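Local coordinates for protein 1-carboxybiuret hydrolase subunit AtzE (Pseudomonas sp., PDB 6C62) that hydrolyses 1-carboxybiuret to urea-1,3-dicarboxylate and ammonia in the bacterial pathway that degrades atrazine, at residues L118-D121 with E122-G126; Q250-G254 with L255-V259; K445-D449 with T450-R454. All blocks are in the same frame, centred on the assembly; numbering follows the deposited sequence.

Contact 1: L118-D121 with E122-G126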
# COMPACT_ATOMS: atom_id res chain seq x y z
N LEU A 118 -21.20 2.08 22.68
CA LEU A 118 -21.49 0.66 22.83
C LEU A 118 -20.26 -0.22 22.99
O LEU A 118 -19.20 0.00 22.38
CB LEU A 118 -22.30 0.16 21.62
CG LEU A 118 -23.57 0.93 21.36
CD1 LEU A 118 -24.15 0.45 20.05
CD2 LEU A 118 -24.59 0.76 22.47
N ASN A 119 -20.45 -1.29 23.76
CA ASN A 119 -19.38 -2.25 24.11
C ASN A 119 -18.86 -2.98 22.84
O ASN A 119 -19.61 -3.17 21.87
CB ASN A 119 -19.91 -3.26 25.13
CG ASN A 119 -18.83 -4.03 25.88
OD1 ASN A 119 -17.70 -3.55 26.07
ND2 ASN A 119 -19.20 -5.27 26.35
N MET A 120 -17.59 -3.38 22.89
CA MET A 120 -16.91 -4.03 21.81
C MET A 120 -15.75 -4.86 22.33
O MET A 120 -15.27 -4.64 23.43
CB MET A 120 -16.43 -3.01 20.77
CG MET A 120 -15.51 -1.91 21.35
SD MET A 120 -14.71 -0.86 20.11
CE MET A 120 -13.39 -1.86 19.44
N ASP A 121 -15.28 -5.82 21.54
CA ASP A 121 -14.02 -6.49 21.88
C ASP A 121 -12.92 -5.46 21.84
O ASP A 121 -12.92 -4.57 20.96
CB ASP A 121 -13.65 -7.61 20.94
CG ASP A 121 -14.52 -8.86 21.13
OD1 ASP A 121 -14.43 -9.58 22.18
OD2 ASP A 121 -15.34 -9.13 20.22
N GLU A 122 -11.99 -5.58 22.77
CA GLU A 122 -10.90 -4.57 22.88
C GLU A 122 -10.15 -4.41 21.58
O GLU A 122 -9.68 -5.36 21.02
CB GLU A 122 -9.92 -4.94 23.99
CG GLU A 122 -8.73 -4.00 23.97
CD GLU A 122 -7.68 -4.30 25.01
OE1 GLU A 122 -6.73 -5.08 24.63
OE2 GLU A 122 -7.73 -3.71 26.13
N PHE A 123 -10.06 -3.17 21.12
CA PHE A 123 -9.33 -2.81 19.93
C PHE A 123 -9.81 -3.50 18.69
O PHE A 123 -9.09 -3.58 17.70
CB PHE A 123 -7.78 -2.94 20.14
CG PHE A 123 -7.19 -1.93 21.09
CD1 PHE A 123 -7.56 -0.61 21.07
CD2 PHE A 123 -6.23 -2.31 22.03
CE1 PHE A 123 -6.97 0.30 21.95
CE2 PHE A 123 -5.65 -1.42 22.88
CZ PHE A 123 -6.02 -0.09 22.84
N ALA A 124 -11.05 -4.00 18.75
CA ALA A 124 -11.76 -4.62 17.64
C ALA A 124 -11.24 -6.01 17.26
O ALA A 124 -11.70 -6.52 16.27
CB ALA A 124 -11.76 -3.70 16.41
N TYR A 125 -10.35 -6.64 18.02
CA TYR A 125 -9.82 -7.96 17.64
C TYR A 125 -10.58 -9.08 18.35
O TYR A 125 -10.25 -9.45 19.48
CB TYR A 125 -8.33 -8.07 17.98
CG TYR A 125 -7.48 -9.10 17.19
CD1 TYR A 125 -8.00 -9.85 16.13
CD2 TYR A 125 -6.13 -9.26 17.48
CE1 TYR A 125 -7.22 -10.75 15.43
CE2 TYR A 125 -5.31 -10.13 16.71
CZ TYR A 125 -5.86 -10.87 15.69
OH TYR A 125 -5.10 -11.79 14.98
N GLY A 126 -11.62 -9.58 17.73
CA GLY A 126 -12.46 -10.65 18.34
C GLY A 126 -13.82 -10.71 17.71
O GLY A 126 -14.27 -9.71 17.13
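Met120 and Asp121 meet the chain that turns back after them, one with a methyl group and the other with a carboxylate. The first torsion of Met120 (chi1 57°) sets CG between its backbone N and carbonyl carbon; the chain then runs on extended through chi2 and bends at the sulfur, bringing CE over the backbone of Ala124. The fit is tight: Met120 CE lies 3.2 Å from Ala124 N and 3.9 Å from Ala124 CB. An unbranched, flexible thioether suits this place, because it can bend round to a small neighbour, and its side chain also packs about 4 Å from that of Lys74. Between these residues the backbone forms a type II beta turn, Asp121 to Ala124, closed by Ala124 N donating to Asp121 O at 3.0 Å from above the carbonyl plane. Phe123 takes the positive phi of the third position, and its ring meets Tyr200 and His313. This loop follows strand 113-118 of the amidase fold and lies against the presumed Ser-Ser-Lys catalytic centre, with the side chain of Asp121 about 4 Å from that of Ser150. The Asp121 carboxylate stands beside its own backbone N and opposite the carbonyl carbon (chi1 -73°), which carries it alongside Gly126, where CG is 3.9 Å from Gly126 CA. A side chain at Gly126 would run into that carboxylate. Asp121 OD2 comes 3.3 Å from Gly126 O, an approach of two acceptors, while the same OD2 accepts a hydrogen bond from Thr129 N. Replacing Asp121 with an alanine would probably leave the amide of Thr129 without its acceptor and open a gap beside Gly126. The extended side chain of Glu122 has its two carboxylate oxygens taken by the backbone N of Glu325 and by His133.

Contact 2: Q250-G254 with L255-V259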
# COMPACT_ATOMS: atom_id res chain seq x y z
N GLN A 250 -37.37 -1.79 -5.74
CA GLN A 250 -37.34 -2.13 -7.17
C GLN A 250 -37.41 -3.63 -7.42
O GLN A 250 -37.84 -4.04 -8.51
CB GLN A 250 -36.09 -1.51 -7.81
CG GLN A 250 -35.99 -1.61 -9.34
CD GLN A 250 -34.79 -0.81 -9.87
OE1 GLN A 250 -34.58 0.33 -9.46
NE2 GLN A 250 -34.06 -1.36 -10.81
N GLY A 251 -36.99 -4.48 -6.46
CA GLY A 251 -37.04 -5.93 -6.67
C GLY A 251 -35.80 -6.45 -7.40
O GLY A 251 -34.83 -5.74 -7.59
N ILE A 252 -35.82 -7.72 -7.75
CA ILE A 252 -34.67 -8.45 -8.24
C ILE A 252 -34.93 -9.07 -9.62
O ILE A 252 -34.15 -9.92 -10.04
CB ILE A 252 -34.29 -9.60 -7.26
CG1 ILE A 252 -35.51 -10.47 -6.99
CG2 ILE A 252 -33.74 -9.04 -5.95
CD1 ILE A 252 -35.19 -11.81 -6.44
N ALA A 253 -35.97 -8.62 -10.34
CA ALA A 253 -36.27 -9.18 -11.68
C ALA A 253 -35.06 -9.03 -12.57
O ALA A 253 -34.50 -7.98 -12.64
CB ALA A 253 -37.50 -8.53 -12.31
N GLY A 254 -34.64 -10.13 -13.21
CA GLY A 254 -33.56 -10.11 -14.17
C GLY A 254 -32.14 -10.15 -13.62
O GLY A 254 -31.18 -10.19 -14.39
N LEU A 255 -31.99 -10.14 -12.29
CA LEU A 255 -30.69 -10.27 -11.68
C LEU A 255 -30.21 -11.69 -11.70
O LEU A 255 -30.98 -12.61 -11.58
CB LEU A 255 -30.69 -9.73 -10.26
CG LEU A 255 -31.01 -8.24 -10.07
CD1 LEU A 255 -30.93 -7.94 -8.59
CD2 LEU A 255 -30.12 -7.27 -10.85
N ARG A 256 -28.91 -11.87 -11.83
CA ARG A 256 -28.29 -13.18 -11.75
C ARG A 256 -27.83 -13.44 -10.29
O ARG A 256 -26.95 -12.74 -9.76
CB ARG A 256 -27.16 -13.31 -12.78
CG ARG A 256 -27.16 -14.74 -13.37
CD ARG A 256 -26.04 -15.07 -14.38
NE ARG A 256 -25.80 -16.53 -14.40
CZ ARG A 256 -24.65 -17.16 -14.65
NH1 ARG A 256 -23.54 -16.48 -14.95
NH2 ARG A 256 -24.61 -18.49 -14.63
N ILE A 257 -28.49 -14.39 -9.62
CA ILE A 257 -28.25 -14.62 -8.19
C ILE A 257 -27.78 -16.04 -8.01
O ILE A 257 -28.41 -16.96 -8.49
CB ILE A 257 -29.51 -14.32 -7.33
CG1 ILE A 257 -30.13 -12.97 -7.73
CG2 ILE A 257 -29.20 -14.38 -5.81
CD1 ILE A 257 -31.18 -12.42 -6.78
N GLY A 258 -26.65 -16.22 -7.34
CA GLY A 258 -26.10 -17.52 -7.07
C GLY A 258 -25.84 -17.82 -5.62
O GLY A 258 -25.81 -16.91 -4.77
N VAL A 259 -25.65 -19.10 -5.34
CA VAL A 259 -25.36 -19.60 -4.01
C VAL A 259 -23.92 -20.09 -3.96
O VAL A 259 -23.51 -20.90 -4.80
CB VAL A 259 -26.28 -20.81 -3.67
CG1 VAL A 259 -26.02 -21.33 -2.29
CG2 VAL A 259 -27.72 -20.44 -3.77
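Leu255 folds its side chain back over Ile252, the residue at the far end of a type II beta turn. At its root, Leu255 CB lies 3.5 Å from Ile252 O, the oxygen that accepts the turn-closing bond from Leu255 N (3.1 Å, 165° at the hydrogen). CG stands beside the backbone N (chi1 -62°), which keeps it against the same carbonyl, 3.6 Å from Ile252 O. At the tip, Leu255 CD1 rests 3.8 Å from Ile252 CA and also touches Ile252 CB and CG2, the two side chains crossing at about a right angle. The beta-branched isoleucine thus offers a broad surface to one methyl. Its other branch leads elsewhere: Ile252 CD1 meets Ile257 CD1 at 4.1 Å, linking the turn to the first residue of strand 257-260. Gly254 suits the third turn position because its phi of 82° is easy for glycine and costly for most other residues. Leu255 also packs on Leu439 of helix 437-449, Ile252 on Leu283 of helix 270-283, and Ile257 on Ile366 and Ile368 of the adjacent parallel strand 366-370, placing the turn where two helices and the sheet converge.

Contact 3: K445-D449 with T450-R454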
# COMPACT_ATOMS: atom_id res chain seq x y z
N LYS A 445 -34.69 -6.42 0.83
CA LYS A 445 -36.07 -5.97 0.87
C LYS A 445 -37.04 -7.11 0.39
O LYS A 445 -38.11 -7.31 1.00
CB LYS A 445 -36.24 -4.74 0.00
CG LYS A 445 -37.65 -4.15 -0.01
CD LYS A 445 -38.13 -3.88 1.41
CE LYS A 445 -39.17 -2.75 1.45
NZ LYS A 445 -40.42 -3.22 0.80
N VAL A 446 -36.66 -7.86 -0.64
CA VAL A 446 -37.43 -9.03 -1.05
C VAL A 446 -37.49 -10.07 0.08
O VAL A 446 -38.58 -10.59 0.37
CB VAL A 446 -36.89 -9.68 -2.33
CG1 VAL A 446 -37.58 -11.06 -2.61
CG2 VAL A 446 -37.05 -8.73 -3.50
N LEU A 447 -36.37 -10.33 0.77
CA LEU A 447 -36.44 -11.26 1.87
C LEU A 447 -37.35 -10.76 2.98
O LEU A 447 -38.07 -11.55 3.60
CB LEU A 447 -35.06 -11.64 2.43
CG LEU A 447 -34.11 -12.41 1.50
CD1 LEU A 447 -32.77 -12.65 2.18
CD2 LEU A 447 -34.69 -13.74 1.00
N GLN A 448 -37.30 -9.46 3.26
CA GLN A 448 -38.13 -8.87 4.29
C GLN A 448 -39.62 -8.93 3.94
O GLN A 448 -40.43 -9.28 4.81
CB GLN A 448 -37.74 -7.40 4.56
CG GLN A 448 -38.35 -6.87 5.86
CD GLN A 448 -37.89 -5.47 6.15
OE1 GLN A 448 -36.93 -5.24 6.87
NE2 GLN A 448 -38.57 -4.52 5.56
N ASP A 449 -39.95 -8.62 2.71
CA ASP A 449 -41.37 -8.61 2.24
C ASP A 449 -42.03 -9.99 2.33
O ASP A 449 -43.19 -10.06 2.65
CB ASP A 449 -41.48 -8.13 0.79
CG ASP A 449 -41.24 -6.61 0.64
OD1 ASP A 449 -41.14 -5.82 1.64
OD2 ASP A 449 -41.14 -6.18 -0.52
N THR A 450 -41.29 -11.05 2.06
CA THR A 450 -41.83 -12.38 2.13
C THR A 450 -41.82 -12.93 3.54
O THR A 450 -42.31 -14.00 3.76
CB THR A 450 -41.06 -13.34 1.22
OG1 THR A 450 -39.73 -13.51 1.73
CG2 THR A 450 -41.04 -12.79 -0.23
N GLY A 451 -41.23 -12.24 4.51
CA GLY A 451 -41.28 -12.73 5.90
C GLY A 451 -40.14 -13.66 6.28
O GLY A 451 -40.04 -14.03 7.45
N ILE A 452 -39.26 -13.97 5.33
CA ILE A 452 -38.09 -14.83 5.55
C ILE A 452 -37.01 -14.17 6.43
O ILE A 452 -36.41 -14.83 7.27
CB ILE A 452 -37.45 -15.23 4.21
CG1 ILE A 452 -38.42 -16.12 3.39
CG2 ILE A 452 -36.13 -15.97 4.42
CD1 ILE A 452 -38.89 -17.37 4.12
N ALA A 453 -36.75 -12.90 6.19
CA ALA A 453 -35.84 -12.09 7.01
C ALA A 453 -36.64 -11.17 7.89
O ALA A 453 -37.44 -10.35 7.38
CB ALA A 453 -34.88 -11.29 6.12
N ARG A 454 -36.40 -11.25 9.20
CA ARG A 454 -37.15 -10.45 10.18
C ARG A 454 -36.46 -10.46 11.53
O ARG A 454 -35.61 -11.28 11.77
CB ARG A 454 -38.57 -11.02 10.34
CG ARG A 454 -38.59 -12.47 10.74
CD ARG A 454 -40.03 -13.02 10.87
NE ARG A 454 -40.04 -14.31 11.57
CZ ARG A 454 -39.69 -15.48 11.04
NH1 ARG A 454 -39.23 -15.63 9.76
NH2 ARG A 454 -39.72 -16.56 11.83
O HOH W 1 -39.98 -9.64 7.49
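Leu447 O is gripped from two sides: Ala453 N donates to it at 3.2 Å in an almost straight bond (177° at the hydrogen), and Thr450 OG1 donates to it from the opposite face of the carbonyl plane, also at 3.2 Å. Threonine manages this because its OG1 sits between its own backbone N and carbonyl carbon (chi1 67°), which turns the hydroxyl back over the helix end. Thr450 N meanwhile completes a regular helical bond to Val446 O. The next residue makes the Schellman motif: with positive phi, Gly451 sends its N to Gln448 O at 3.1 Å, and Ile452 N adds a weak bond to Leu447 O. Those backbone angles would press a CB against the preceding carbonyl, so glycine fits there. Arg454 NH1 donates to Gly451 O at 2.9 Å, in the carbonyl plane. A water donates to both Gln448 O and Ala453 O, bridging the last turn to the departing chain, while Gln448 CA makes a CA-H...O contact with Ala453 O. Within the helix, Lys445 NZ forms a salt bridge with Asp449 OD1 at 2.8 Å, on the syn lone pair. Gln448 has CG anti to its backbone N (chi1 -166°) and reaches out to helix 216-226, bonding Val216 N and Glu217. Beyond the polar network lies the packing. Ala453 CB abuts Leu447 CB at 3.7 Å, where a small residue lets the chain double back closely, and Leu447 CD2 touches Ile452 CG2 at 4.3 Å. Ile452 also covers Val278 and Thr282 of helix 270-283. The carbonyls of Val446, Leu447 and Gln448 are thus met by backbone amides, the threonine hydroxyl and a water, and the two donors on opposite faces of the Leu447 carbonyl, with a weak third, would probably polarise it somewhat.

In the fold
Contact 1 stands apart, on the opposite side of the chain's centre from the other two: its centre is about 35 Å from that of contact 2 and about 30 Å from that of contact 3. It alone borders the catalytic residues inferred from relatives, Lys74 and Ser150, whereas contacts 2 and 3 lie away from them. Those two are neighbours, their centres about 15 Å apart, and they join directly where Ile252 CG2 packs 4.1 Å from Val446 CG2. Leu283 of helix 270-283 is touched from both, by Ile252 and by Leu447. The turn at 250-259 and the helix end at 445-454 thus meet side by side, although far apart in sequence.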